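Local coordinates for protein ancestral D-type dye decolorizing peroxidase (Geotrichum candidum, PDB 7ANV) that probably uses hydrogen peroxide to oxidise dyes and other substrates at a heme group, as other dye-decolorizing peroxidases do, at residues K263-N268 with A288-R293; G442-S447 with E463-P468; I144-D149 with Q159-I164. All coordinates share one frame; numbering follows the deposited sequence.

Contact 1. Residues K263-N268 with A288-R293; sequences KFLEEN and ARLVGR. With HEM (protoporphyrin IX containing Fe), chain B.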
loop_
_atom_site.group_PDB
_atom_site.type_symbol
_atom_site.label_atom_id
_atom_site.label_comp_id
_atom_site.label_asym_id
_atom_site.label_seq_id
_atom_site.Cartn_x
_atom_site.Cartn_y
_atom_site.Cartn_z
ATOM N N LYS A 263 -19.560 -1.462 -13.179
ATOM C CA LYS A 263 -21.041 -1.421 -13.202
ATOM C C LYS A 263 -21.513 -0.222 -12.384
ATOM O O LYS A 263 -22.421 0.477 -12.821
ATOM C CB LYS A 263 -21.594 -2.719 -12.623
ATOM C CG LYS A 263 -23.099 -2.861 -12.616
ATOM C CD LYS A 263 -23.497 -4.230 -12.029
ATOM C CE LYS A 263 -24.960 -4.582 -12.183
ATOM N NZ LYS A 263 -25.790 -3.899 -11.164
ATOM N N PHE A 264 -20.907 0.008 -11.228
ATOM C CA PHE A 264 -21.261 1.160 -10.381
ATOM C C PHE A 264 -21.025 2.476 -11.143
ATOM O O PHE A 264 -21.892 3.386 -11.113
ATOM C CB PHE A 264 -20.476 1.055 -9.084
ATOM C CG PHE A 264 -20.851 2.147 -8.132
ATOM C CD1 PHE A 264 -22.090 2.128 -7.520
ATOM C CD2 PHE A 264 -20.034 3.238 -7.960
ATOM C CE1 PHE A 264 -22.455 3.156 -6.670
ATOM C CE2 PHE A 264 -20.381 4.238 -7.079
ATOM C CZ PHE A 264 -21.603 4.203 -6.454
ATOM N N LEU A 265 -19.860 2.634 -11.785
ATOM C CA LEU A 265 -19.591 3.877 -12.547
ATOM C C LEU A 265 -20.652 3.994 -13.651
ATOM O O LEU A 265 -21.194 5.073 -13.847
ATOM C CB LEU A 265 -18.181 3.846 -13.140
ATOM C CG LEU A 265 -17.029 3.774 -12.137
ATOM C CD1 LEU A 265 -15.725 3.902 -12.880
ATOM C CD2 LEU A 265 -17.120 4.832 -11.059
ATOM N N GLU A 266 -20.915 2.902 -14.359
ATOM C CA GLU A 266 -21.818 2.877 -15.542
ATOM C C GLU A 266 -23.215 3.308 -15.103
ATOM O O GLU A 266 -23.890 4.053 -15.843
ATOM C CB GLU A 266 -21.847 1.469 -16.166
ATOM C CG GLU A 266 -20.537 1.089 -16.867
ATOM C CD GLU A 266 -20.202 -0.393 -17.121
ATOM O OE1 GLU A 266 -20.910 -1.322 -16.604
ATOM O OE2 GLU A 266 -19.191 -0.643 -17.832
ATOM N N GLU A 267 -23.654 2.877 -13.924
ATOM C CA GLU A 267 -25.034 3.164 -13.433
ATOM C C GLU A 267 -25.136 4.571 -12.820
ATOM O O GLU A 267 -26.258 5.010 -12.524
ATOM C CB GLU A 267 -25.444 2.085 -12.433
ATOM C CG GLU A 267 -25.684 0.746 -13.114
ATOM C CD GLU A 267 -26.019 -0.410 -12.178
ATOM O OE1 GLU A 267 -25.771 -0.296 -10.956
ATOM O OE2 GLU A 267 -26.463 -1.438 -12.680
ATOM N N ASN A 268 -24.023 5.264 -12.593
ATOM C CA ASN A 268 -24.041 6.508 -11.787
ATOM C C ASN A 268 -23.313 7.646 -12.483
ATOM O O ASN A 268 -22.570 8.393 -11.822
ATOM C CB ASN A 268 -23.443 6.239 -10.412
ATOM C CG ASN A 268 -24.383 5.388 -9.583
ATOM O OD1 ASN A 268 -25.400 5.878 -9.101
ATOM N ND2 ASN A 268 -24.093 4.107 -9.478
ATOM N N ALA A 288 -12.860 9.239 -11.723
ATOM C CA ALA A 288 -11.750 10.157 -11.343
ATOM C C ALA A 288 -12.035 10.789 -9.988
ATOM O O ALA A 288 -11.094 11.024 -9.204
ATOM C CB ALA A 288 -11.536 11.217 -12.402
ATOM N N ARG A 289 -13.298 11.098 -9.718
ATOM C CA ARG A 289 -13.666 11.737 -8.443
ATOM C C ARG A 289 -13.758 10.729 -7.291
ATOM O O ARG A 289 -13.662 11.213 -6.146
ATOM C CB ARG A 289 -14.939 12.528 -8.638
ATOM C CG ARG A 289 -14.707 13.735 -9.541
ATOM C CD ARG A 289 -15.949 14.583 -9.679
ATOM N NE ARG A 289 -16.525 15.266 -8.530
ATOM C CZ ARG A 289 -16.137 16.449 -8.055
ATOM N NH1 ARG A 289 -15.093 17.082 -8.573
ATOM N NH2 ARG A 289 -16.797 16.982 -7.038
ATOM N N LEU A 290 -13.833 9.412 -7.542
ATOM C CA LEU A 290 -13.708 8.414 -6.459
ATOM C C LEU A 290 -12.243 8.260 -6.017
ATOM O O LEU A 290 -11.987 8.026 -4.820
ATOM C CB LEU A 290 -14.241 7.039 -6.913
ATOM C CG LEU A 290 -15.721 6.960 -7.307
ATOM C CD1 LEU A 290 -16.121 5.501 -7.507
ATOM C CD2 LEU A 290 -16.606 7.613 -6.283
ATOM N N VAL A 291 -11.292 8.394 -6.940
ATOM C CA VAL A 291 -9.859 8.153 -6.651
ATOM C C VAL A 291 -9.162 9.479 -6.303
ATOM O O VAL A 291 -8.298 9.458 -5.436
ATOM C CB VAL A 291 -9.178 7.454 -7.839
ATOM C CG1 VAL A 291 -7.678 7.346 -7.673
ATOM C CG2 VAL A 291 -9.758 6.062 -8.068
ATOM N N GLY A 292 -9.443 10.566 -7.023
ATOM C CA GLY A 292 -8.684 11.805 -6.900
ATOM C C GLY A 292 -7.758 12.030 -8.079
ATOM O O GLY A 292 -7.150 13.111 -8.147
ATOM N N ARG A 293 -7.696 11.066 -9.001
ATOM C CA ARG A 293 -6.924 11.199 -10.252
ATOM C C ARG A 293 -7.759 10.574 -11.359
ATOM O O ARG A 293 -8.421 9.577 -11.088
ATOM C CB ARG A 293 -5.572 10.481 -10.167
ATOM C CG ARG A 293 -4.587 11.064 -9.172
ATOM C CD ARG A 293 -3.280 10.283 -9.144
ATOM N NE ARG A 293 -2.376 10.853 -8.148
ATOM C CZ ARG A 293 -1.560 11.876 -8.324
ATOM N NH1 ARG A 293 -1.421 12.447 -9.511
ATOM N NH2 ARG A 293 -0.863 12.344 -7.295
HETATM C CHA HEM B . -2.727 6.326 -3.787
HETATM C CHB HEM B . -5.459 2.741 -5.563
HETATM C CHC HEM B . -5.381 0.563 -1.170
HETATM C CHD HEM B . -2.994 4.381 0.622
HETATM C C1A HEM B . -3.465 5.523 -4.638
HETATM C C2A HEM B . -3.686 5.791 -6.011
HETATM C C3A HEM B . -4.467 4.798 -6.513
HETATM C C4A HEM B . -4.711 3.886 -5.450
HETATM C CMA HEM B . -4.951 4.641 -7.945
HETATM C CAA HEM B . -3.213 7.015 -6.787
HETATM C CBA HEM B . -1.758 6.989 -7.222
HETATM C CGA HEM B . -0.851 7.856 -6.397
HETATM O O1A HEM B . -1.149 8.974 -5.938
HETATM O O2A HEM B . 0.248 7.449 -6.199
HETATM C C1B HEM B . -5.664 1.838 -4.502
HETATM C C2B HEM B . -6.370 0.601 -4.639
HETATM C C3B HEM B . -6.342 -0.033 -3.432
HETATM C C4B HEM B . -5.582 0.864 -2.517
HETATM C CMB HEM B . -7.035 0.082 -5.885
HETATM C CAB HEM B . -6.870 -1.353 -3.016
HETATM C CBB HEM B . -7.131 -2.387 -3.853
HETATM C C1C HEM B . -4.741 1.431 -0.272
HETATM C C2C HEM B . -4.599 1.237 1.111
HETATM C C3C HEM B . -3.947 2.352 1.608
HETATM C C4C HEM B . -3.683 3.211 0.508
HETATM C CMC HEM B . -5.087 0.020 1.885
HETATM C CAC HEM B . -3.558 2.706 2.975
HETATM C CBC HEM B . -4.159 2.203 4.044
HETATM C C1D HEM B . -2.688 5.178 -0.482
HETATM C C2D HEM B . -1.855 6.380 -0.312
HETATM C C3D HEM B . -1.802 6.924 -1.547
HETATM C C4D HEM B . -2.595 6.053 -2.443
HETATM C CMD HEM B . -1.173 6.943 0.931
HETATM C CAD HEM B . -1.060 8.184 -1.939
HETATM C CBD HEM B . -1.861 9.466 -1.653
HETATM C CGD HEM B . -1.047 10.696 -1.922
HETATM O O1D HEM B . -1.613 11.597 -2.592
HETATM O O2D HEM B . 0.114 10.838 -1.460
HETATM N NA HEM B . -4.097 4.334 -4.296
HETATM N NB HEM B . -5.206 1.937 -3.244
HETATM N NC HEM B . -4.223 2.657 -0.628
HETATM N ND HEM B . -3.150 5.024 -1.747
HETATM FE FE HEM B . -4.186 3.572 -2.478
#

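Contact 2. Residues G442-S447 with E463-P468; sequences GARTMS and ELFVVP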
loop_
_atom_site.group_PDB
_atom_site.type_symbol
_atom_site.label_atom_id
_atom_site.label_comp_id
_atom_site.label_asym_id
_atom_site.label_seq_id
_atom_site.Cartn_x
_atom_site.Cartn_y
_atom_site.Cartn_z
ATOM N N GLY A 442 -22.449 -3.012 6.234
ATOM C CA GLY A 442 -21.563 -1.934 5.795
ATOM C C GLY A 442 -22.252 -0.953 4.894
ATOM O O GLY A 442 -21.774 -0.816 3.794
ATOM N N ALA A 443 -23.302 -0.286 5.352
ATOM C CA ALA A 443 -23.908 0.755 4.506
ATOM C C ALA A 443 -22.893 1.899 4.462
ATOM O O ALA A 443 -22.442 2.344 5.497
ATOM C CB ALA A 443 -25.205 1.201 5.087
ATOM N N ARG A 444 -22.491 2.269 3.270
ATOM C CA ARG A 444 -21.471 3.324 3.075
ATOM C C ARG A 444 -22.082 4.349 2.129
ATOM O O ARG A 444 -22.755 3.963 1.174
ATOM C CB ARG A 444 -20.146 2.750 2.545
ATOM C CG ARG A 444 -19.443 1.749 3.452
ATOM C CD ARG A 444 -18.176 1.201 2.790
ATOM N NE ARG A 444 -18.290 0.733 1.383
ATOM C CZ ARG A 444 -17.394 0.924 0.410
ATOM N NH1 ARG A 444 -16.245 1.517 0.625
ATOM N NH2 ARG A 444 -17.604 0.457 -0.819
ATOM N N THR A 445 -21.868 5.612 2.419
ATOM C CA THR A 445 -22.286 6.725 1.548
ATOM C C THR A 445 -21.056 7.573 1.252
ATOM O O THR A 445 -20.049 7.516 1.996
ATOM C CB THR A 445 -23.389 7.570 2.205
ATOM O OG1 THR A 445 -22.800 8.224 3.330
ATOM C CG2 THR A 445 -24.571 6.728 2.632
ATOM N N MET A 446 -21.163 8.386 0.226
ATOM C CA MET A 446 -20.101 9.369 -0.092
ATOM C C MET A 446 -20.772 10.611 -0.640
ATOM O O MET A 446 -21.587 10.456 -1.536
ATOM C CB MET A 446 -19.108 8.760 -1.087
ATOM C CG MET A 446 -18.062 9.692 -1.519
ATOM S SD MET A 446 -17.122 8.893 -2.889
ATOM C CE MET A 446 -15.862 10.147 -3.062
ATOM N N SER A 447 -20.436 11.769 -0.091
ATOM C CA SER A 447 -20.932 13.068 -0.567
ATOM C C SER A 447 -19.917 13.646 -1.550
ATOM O O SER A 447 -18.835 13.118 -1.666
ATOM C CB SER A 447 -21.259 14.005 0.571
ATOM O OG SER A 447 -20.100 14.672 1.083
ATOM N N GLU A 463 -22.099 -4.702 -1.562
ATOM C CA GLU A 463 -20.919 -5.536 -1.938
ATOM C C GLU A 463 -19.721 -4.587 -2.103
ATOM O O GLU A 463 -19.790 -3.682 -2.953
ATOM C CB GLU A 463 -21.221 -6.310 -3.224
ATOM C CG GLU A 463 -20.122 -7.255 -3.691
ATOM C CD GLU A 463 -20.442 -7.955 -5.011
ATOM O OE1 GLU A 463 -21.005 -7.289 -5.906
ATOM O OE2 GLU A 463 -20.175 -9.159 -5.134
ATOM N N LEU A 464 -18.680 -4.744 -1.301
ATOM C CA LEU A 464 -17.492 -3.866 -1.425
ATOM C C LEU A 464 -16.858 -4.043 -2.808
ATOM O O LEU A 464 -16.920 -5.137 -3.354
ATOM C CB LEU A 464 -16.455 -4.241 -0.365
ATOM C CG LEU A 464 -16.939 -4.173 1.067
ATOM C CD1 LEU A 464 -15.841 -4.647 1.994
ATOM C CD2 LEU A 464 -17.409 -2.768 1.421
ATOM N N PHE A 465 -16.107 -3.053 -3.259
ATOM C CA PHE A 465 -15.283 -3.173 -4.484
ATOM C C PHE A 465 -13.958 -3.842 -4.165
ATOM O O PHE A 465 -13.341 -4.353 -5.070
ATOM C CB PHE A 465 -14.944 -1.804 -5.056
ATOM C CG PHE A 465 -16.163 -1.003 -5.403
ATOM C CD1 PHE A 465 -17.156 -1.558 -6.190
ATOM C CD2 PHE A 465 -16.255 0.329 -5.001
ATOM C CE1 PHE A 465 -18.290 -0.814 -6.496
ATOM C CE2 PHE A 465 -17.360 1.078 -5.357
ATOM C CZ PHE A 465 -18.389 0.485 -6.068
ATOM N N VAL A 466 -13.489 -3.663 -2.943
ATOM C CA VAL A 466 -12.196 -4.197 -2.440
ATOM C C VAL A 466 -12.506 -5.076 -1.238
ATOM O O VAL A 466 -13.198 -4.608 -0.304
ATOM C CB VAL A 466 -11.210 -3.066 -2.112
ATOM C CG1 VAL A 466 -9.978 -3.629 -1.456
ATOM C CG2 VAL A 466 -10.875 -2.288 -3.373
ATOM N N VAL A 467 -12.094 -6.330 -1.291
ATOM C CA VAL A 467 -12.427 -7.325 -0.237
ATOM C C VAL A 467 -11.119 -7.771 0.388
ATOM O O VAL A 467 -10.287 -8.423 -0.277
ATOM C CB VAL A 467 -13.210 -8.529 -0.776
ATOM C CG1 VAL A 467 -13.518 -9.488 0.353
ATOM C CG2 VAL A 467 -14.485 -8.093 -1.503
ATOM N N PRO A 468 -10.830 -7.377 1.638
ATOM C CA PRO A 468 -9.597 -7.838 2.267
ATOM C C PRO A 468 -9.633 -9.369 2.418
ATOM O O PRO A 468 -10.658 -9.922 2.854
ATOM C CB PRO A 468 -9.579 -7.145 3.625
ATOM C CG PRO A 468 -10.552 -5.968 3.434
ATOM C CD PRO A 468 -11.638 -6.527 2.533
HETATM O O HOH W 1 -19.242 -0.923 -2.403
#

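Contact 3. Residues I144-D149 with Q159-I164; sequences ILVAGD and QEIEAI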
loop_
_atom_site.group_PDB
_atom_site.type_symbol
_atom_site.label_atom_id
_atom_site.label_comp_id
_atom_site.label_asym_id
_atom_site.label_seq_id
_atom_site.Cartn_x
_atom_site.Cartn_y
_atom_site.Cartn_z
ATOM N N ILE A 144 9.511 -13.738 2.666
ATOM C CA ILE A 144 10.623 -13.430 1.734
ATOM C C ILE A 144 9.965 -12.848 0.512
ATOM O O ILE A 144 9.063 -13.486 -0.048
ATOM C CB ILE A 144 11.486 -14.666 1.425
ATOM C CG1 ILE A 144 12.089 -15.218 2.711
ATOM C CG2 ILE A 144 12.567 -14.307 0.419
ATOM C CD1 ILE A 144 12.835 -16.504 2.557
ATOM N N LEU A 145 10.447 -11.684 0.089
ATOM C CA LEU A 145 9.984 -10.979 -1.127
ATOM C C LEU A 145 11.000 -11.237 -2.226
ATOM O O LEU A 145 12.206 -10.942 -2.023
ATOM C CB LEU A 145 10.018 -9.466 -0.866
ATOM C CG LEU A 145 9.047 -8.835 0.092
ATOM C CD1 LEU A 145 9.488 -9.120 1.527
ATOM C CD2 LEU A 145 9.025 -7.324 -0.186
ATOM N N VAL A 146 10.571 -11.729 -3.360
ATOM C CA VAL A 146 11.485 -11.881 -4.516
ATOM C C VAL A 146 10.854 -11.145 -5.710
ATOM O O VAL A 146 9.797 -11.561 -6.204
ATOM C CB VAL A 146 11.767 -13.370 -4.822
ATOM C CG1 VAL A 146 12.821 -13.482 -5.910
ATOM C CG2 VAL A 146 12.183 -14.140 -3.568
ATOM N N ALA A 147 11.503 -10.084 -6.157
ATOM C CA ALA A 147 11.033 -9.194 -7.237
ATOM C C ALA A 147 11.943 -9.406 -8.454
ATOM O O ALA A 147 13.108 -9.708 -8.277
ATOM C CB ALA A 147 11.090 -7.773 -6.745
ATOM N N GLY A 148 11.411 -9.387 -9.661
ATOM C CA GLY A 148 12.253 -9.606 -10.838
ATOM C C GLY A 148 11.621 -9.099 -12.106
ATOM O O GLY A 148 10.439 -8.688 -12.121
ATOM N N ASP A 149 12.405 -9.181 -13.159
ATOM C CA ASP A 149 12.011 -8.785 -14.520
ATOM C C ASP A 149 11.049 -9.809 -15.136
ATOM O O ASP A 149 10.373 -9.459 -16.097
ATOM C CB ASP A 149 13.262 -8.676 -15.380
ATOM C CG ASP A 149 13.946 -10.019 -15.554
ATOM O OD1 ASP A 149 14.590 -10.462 -14.572
ATOM O OD2 ASP A 149 13.838 -10.595 -16.665
ATOM N N GLN A 159 14.324 -20.866 -6.112
ATOM C CA GLN A 159 14.936 -22.212 -5.942
ATOM C C GLN A 159 16.221 -22.059 -5.117
ATOM O O GLN A 159 16.533 -22.942 -4.328
ATOM C CB GLN A 159 15.226 -22.859 -7.289
ATOM C CG GLN A 159 13.974 -23.358 -7.988
ATOM C CD GLN A 159 13.280 -24.386 -7.119
ATOM O OE1 GLN A 159 13.889 -25.321 -6.584
ATOM N NE2 GLN A 159 11.999 -24.155 -6.902
ATOM N N GLU A 160 16.985 -21.004 -5.349
ATOM C CA GLU A 160 18.250 -20.768 -4.609
ATOM C C GLU A 160 17.927 -20.526 -3.125
ATOM O O GLU A 160 18.590 -21.128 -2.236
ATOM C CB GLU A 160 18.998 -19.600 -5.263
ATOM C CG GLU A 160 20.256 -19.231 -4.535
ATOM C CD GLU A 160 20.963 -18.032 -5.143
ATOM O OE1 GLU A 160 20.337 -17.319 -5.941
ATOM O OE2 GLU A 160 22.119 -17.806 -4.760
ATOM N N ILE A 161 16.938 -19.682 -2.849
ATOM C CA ILE A 161 16.522 -19.340 -1.456
ATOM C C ILE A 161 15.953 -20.588 -0.783
ATOM O O ILE A 161 16.330 -20.848 0.357
ATOM C CB ILE A 161 15.524 -18.166 -1.425
ATOM C CG1 ILE A 161 16.170 -16.891 -1.963
ATOM C CG2 ILE A 161 14.968 -17.978 -0.025
ATOM C CD1 ILE A 161 15.162 -15.839 -2.361
ATOM N N GLU A 162 15.115 -21.354 -1.484
ATOM C CA GLU A 162 14.646 -22.635 -0.916
ATOM C C GLU A 162 15.852 -23.519 -0.535
ATOM O O GLU A 162 15.844 -24.115 0.574
ATOM C CB GLU A 162 13.747 -23.334 -1.918
ATOM C CG GLU A 162 12.377 -22.742 -1.984
ATOM C CD GLU A 162 11.371 -23.515 -2.826
ATOM O OE1 GLU A 162 11.581 -24.718 -3.110
ATOM O OE2 GLU A 162 10.313 -22.931 -3.100
ATOM N N ALA A 163 16.871 -23.624 -1.384
ATOM C CA ALA A 163 18.058 -24.469 -1.105
ATOM C C ALA A 163 18.731 -23.983 0.181
ATOM O O ALA A 163 19.188 -24.819 1.013
ATOM C CB ALA A 163 19.036 -24.440 -2.264
ATOM N N ILE A 164 18.890 -22.678 0.294
ATOM C CA ILE A 164 19.574 -22.076 1.475
ATOM C C ILE A 164 18.841 -22.525 2.736
ATOM O O ILE A 164 19.519 -22.842 3.702
ATOM C CB ILE A 164 19.699 -20.568 1.319
ATOM C CG1 ILE A 164 20.757 -20.232 0.270
ATOM C CG2 ILE A 164 19.969 -19.853 2.639
ATOM C CD1 ILE A 164 20.646 -18.800 -0.208
#

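Contact 1. Residues K263-N268 with A288-R293
In the heme-bearing half of this dye-decolorizing peroxidase, the end of helix 258-267 packs against the end of helix 279-291, just before the segment 288-293 runs on to the heme. Leu265 and Leu290 make the closest approach: their side chains slide past each other in opposite directions until CD2 of Leu265 lies 3.7 Å from CD1 of Leu290. The same CD1 also sits at the edge of the Phe264 ring, near its plane, 4.5 Å from CE2 of Phe264, so one methyl of Leu290 serves both neighbours. Asn268 ND2 hydrogen-bonds back to Phe264 O (2.8 Å), on a carbonyl lone pair, and stands 3.3 Å above one face of the Phe264 ring, offset toward its rim.

Gly292, with positive phi, lets the chain leave helix 279-291 and swing toward the heme. Arg293 has a chain extended from CG to NE, and its NE meets O1A of a heme propionate at 3.1 Å in a bent bond, with an N-H...O angle of 141°. Its NH1 is held by the carbonyls of Gly297 and Asn318. A leucine in place of Arg293 would probably leave that heme carboxylate without one of its hydrogen-bond donors and these two carbonyls without their shared one. Beside it, Val291 puts CG1 3.9 Å from the heme methyl CMA.

Contact 2. Residues G442-S447 with E463-P468
Van der Waals packing of a methyl on the guanidinium brings Arg444 and Leu464 closest. Leu464 lays its CD2 methyl over one face of the guanidinium, 3.4 Å above the plane and offset toward the rim, with Arg444 NE the nearest atom at 3.6 Å from CD2. The two side chains cross at about a right angle. A bend at chi3 (-48°) in the arginine turns its flat end so that the methyl meets a face. NE is buried here and has no hydrogen-bond partner in the model, a polar cost of this packing.

The aromatic side is looser. Phe465 CD2 lies 4.4 Å from Arg444 NH2, at the edge of the guanidinium and near its plane, while the phenyl ring is met obliquely. Beyond the two segments the same ring packs edge-to-face with Phe261.

The polar link runs through one water. It accepts from Arg444 NH2 at 2.7 Å, lying in the guanidinium plane at its edge, and donates to Glu463 O at 2.9 Å. This water also sits over the centre of the Phe465 ring, 3.9 Å above its plane, so the aromatic face covers it on one side. NH1 of Arg444 has a weak bond to Gly435 O.

Together these contacts tie the segment 442-447, which carries the short strand 445-446, to the approach of strand 466-476. That long strand is an outer member of the four-stranded antiparallel sheet in the heme-bearing half of the dye-decolorizing peroxidase fold, and its Val466 touches the heme.

Contact 3. Residues I144-D149 with Q159-I164
Ile161 drops from helix 151-164 onto strand 142-148, between Ile144 and Val146, in the way helices cover an antiparallel sheet in the ferredoxin-like alpha+beta domains of dye-decolorizing peroxidases. Strand and helix follow one another directly in the chain, so the helix folds back over the strand it has just left. The CA atoms of Ile144 and Ile161 are the nearest pair across the contact, 8.9 Å apart, a gap that the side chains alone bridge.

Each of the two strand residues meets Ile161 in its own manner. Ile144 and Ile161 slide past each other in opposite directions, and the end of one reaches the branch of the other: CD1 of Ile144 lies 3.7 Å from CG2 of Ile161, while CG2 of Ile144 is 4.1 Å from CD1 of Ile161. The isoleucine of the helix carries CG1 beside its backbone N (chi1 -63°), with CG2 anti to that nitrogen, and this sets CG2 against Ile144 and lets CD1 reach Val146 while still brushing CG2 of Ile144. Val146 instead approaches tip to tip.

Because residues alternate along a strand, Ile144 and Val146 turn their CB atoms to the helix while Leu145, between them, points away and packs on Tyr23 and Glu21 of the neighbouring strand 20-28. The three side chains that meet here are all aliphatic. Strand 78-84 adds to the packing, with Val80 touching both Ile144 and Ile161, and Val154 and Leu158 of the helix close over Val146 from earlier turns. The shortest approach is at the valine, whose CG2 methyl meets CD1 of Ile161 at 3.6 Å.

All three contacts are buried, but they lie in two places. Contacts 1 and 2 sit on the same side of the chain's centre, their own centres about 13 Å apart, and they touch: the two phenylalanine rings meet, where Phe264 CG lies 3.6 Å from Phe465 CZ, and Leu290 packs on Met446. Both hold residues of the heme pocket. Contact 3 is on the opposite side, its centre about 39 Å from that of contact 1 and about 36 Å from that of contact 2, where a helix packs on the other four-stranded sheet. Its chemistry is purely aliphatic. Contact 1 combines helix-helix packing with a heme carboxylate bond, and contact 2 works through an arginine, a methyl and a water.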